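Local coordinates for protein large component of pyocin AP41 (Pseudomonas aeruginosa, PDB 4UHQ) that probably kills competing bacteria by cleaving their DNA, this chain being the HNH-type nuclease domain of the larger bacteriocin, at residues 79-84 with 91-96. Numbering follows the deposited sequence.
Sequences APYAVP and KEKFEI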
# COMPACT_ATOMS: atom_id res chain seq x y z
N ALA A 79 -5.79 7.49 -1.97
CA ALA A 79 -6.04 6.08 -1.80
C ALA A 79 -7.47 5.69 -2.11
O ALA A 79 -8.40 6.43 -1.83
CB ALA A 79 -5.68 5.65 -0.37
N PRO A 80 -7.65 4.47 -2.64
CA PRO A 80 -9.02 4.02 -2.93
C PRO A 80 -9.69 3.59 -1.62
O PRO A 80 -9.00 3.23 -0.65
CB PRO A 80 -8.83 2.82 -3.85
CG PRO A 80 -7.43 2.30 -3.56
CD PRO A 80 -6.63 3.49 -3.05
N TYR A 81 -11.00 3.68 -1.58
CA TYR A 81 -11.78 3.25 -0.41
C TYR A 81 -11.94 1.76 -0.39
O TYR A 81 -12.20 1.11 -1.40
CB TYR A 81 -13.19 3.88 -0.47
CG TYR A 81 -13.20 5.36 -0.27
CD1 TYR A 81 -13.08 6.21 -1.37
CD2 TYR A 81 -13.33 5.92 0.99
CE1 TYR A 81 -13.12 7.58 -1.22
CE2 TYR A 81 -13.37 7.30 1.16
CZ TYR A 81 -13.23 8.12 0.05
OH TYR A 81 -13.26 9.48 0.22
N ALA A 82 -11.82 1.20 0.81
CA ALA A 82 -12.15 -0.21 1.04
C ALA A 82 -13.64 -0.37 1.34
O ALA A 82 -14.30 0.62 1.65
CB ALA A 82 -11.30 -0.75 2.24
N VAL A 83 -14.18 -1.60 1.28
CA VAL A 83 -15.58 -1.78 1.62
C VAL A 83 -15.82 -1.45 3.09
O VAL A 83 -14.90 -1.51 3.92
CB VAL A 83 -16.09 -3.23 1.34
CG1 VAL A 83 -16.08 -3.48 -0.20
CG2 VAL A 83 -15.28 -4.24 2.09
N PRO A 84 -17.05 -1.11 3.44
CA PRO A 84 -17.29 -0.59 4.78
C PRO A 84 -16.90 -1.55 5.91
O PRO A 84 -16.50 -1.11 6.99
CB PRO A 84 -18.80 -0.37 4.77
CG PRO A 84 -19.02 0.09 3.35
CD PRO A 84 -18.18 -0.83 2.52
N LYS A 91 -10.83 5.57 9.58
CA LYS A 91 -9.98 5.12 8.47
C LYS A 91 -10.74 4.22 7.50
O LYS A 91 -11.28 3.17 7.89
CB LYS A 91 -8.72 4.40 9.02
CG LYS A 91 -7.78 5.32 9.80
CD LYS A 91 -6.68 4.55 10.52
CE LYS A 91 -7.16 3.97 11.84
NZ LYS A 91 -6.03 3.30 12.55
N GLU A 92 -10.86 4.66 6.24
CA GLU A 92 -11.75 4.01 5.30
C GLU A 92 -11.06 3.53 4.04
O GLU A 92 -11.69 2.89 3.20
CB GLU A 92 -12.85 5.01 4.89
CG GLU A 92 -13.58 5.51 6.10
CD GLU A 92 -14.69 6.47 5.75
OE1 GLU A 92 -14.56 7.22 4.76
OE2 GLU A 92 -15.69 6.46 6.48
N LYS A 93 -9.78 3.88 3.88
CA LYS A 93 -9.12 3.65 2.62
C LYS A 93 -8.03 2.59 2.76
O LYS A 93 -7.45 2.39 3.83
CB LYS A 93 -8.49 4.95 2.11
CG LYS A 93 -9.50 6.08 1.96
CD LYS A 93 -8.86 7.41 1.55
CE LYS A 93 -9.94 8.49 1.66
NZ LYS A 93 -9.49 9.76 0.96
N PHE A 94 -7.71 1.96 1.63
CA PHE A 94 -6.56 1.06 1.62
C PHE A 94 -5.31 1.79 2.10
O PHE A 94 -5.06 2.96 1.77
CB PHE A 94 -6.37 0.49 0.19
CG PHE A 94 -7.41 -0.51 -0.19
CD1 PHE A 94 -7.25 -1.83 0.12
CD2 PHE A 94 -8.52 -0.12 -0.94
CE1 PHE A 94 -8.21 -2.78 -0.24
CE2 PHE A 94 -9.47 -1.06 -1.29
CZ PHE A 94 -9.31 -2.37 -0.98
N GLU A 95 -4.54 1.08 2.91
CA GLU A 95 -3.35 1.62 3.55
C GLU A 95 -2.10 0.92 3.10
O GLU A 95 -2.14 -0.25 2.77
CB GLU A 95 -3.49 1.47 5.11
CG GLU A 95 -4.60 2.42 5.60
CD GLU A 95 -4.91 2.34 7.07
OE1 GLU A 95 -4.35 1.45 7.74
OE2 GLU A 95 -5.74 3.17 7.53
N ILE A 96 -0.98 1.65 3.08
CA ILE A 96 0.32 1.08 2.80
C ILE A 96 0.99 0.79 4.15
O ILE A 96 1.22 1.72 4.93
CB ILE A 96 1.16 2.05 1.98
CG1 ILE A 96 0.44 2.45 0.70
CG2 ILE A 96 2.52 1.38 1.66
CD1 ILE A 96 1.13 3.63 -0.01
O HOH W 1 -9.81 8.69 -1.71
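The F94 ring overlaps A82, whose CB lies over one ring face, 4.1 Å from the ring centroid and 16° off the normal, which meets the geometry of a CH-pi contact. This pairing belongs to the HNH nuclease domain of the colicin/pyocin family, where residues 79-84, in the loop after helix 68-75, bridge the chain just ahead of strand 95-98. A single beta bridge couples Y81 to K93, and two backbone hydrogen bonds define it, F94 N to P80 O and A82 N to E92 O, both 2.9 Å long and fairly straight. P80 meets the same ring at CD2, its CG 3.7 Å away and the two side chains crossing at about a right angle, while the P80 carbonyl oxygen sits at the ring edge. Outside the two segments, W53 of helix 45-57 packs on P80 and I116 of strand 114-117 on F94. Strand 95-98 follows at once, and in it E95 OE1 hydrogen-bonds ND1 of H122, a ligand of the nickel ion; the bridge thus lies just before a strand that carries a second-shell residue of the metal site.

Y81 and K93 run side by side in the same direction. With Y81 CG anti to its carbonyl carbon (chi1 -68°), the ring extends along the lysine, whose CG lies over one face and whose CE comes within 3.7 Å of Y81 CE2. At the ring edge stands E92 OE1, its carboxylate plane turned 61° from the ring. The extended K93 chain carries the ammonium group back to the 79-84 backbone through a water, which accepts from K93 NZ at 2.9 Å and donates to A79 O at 2.7 Å.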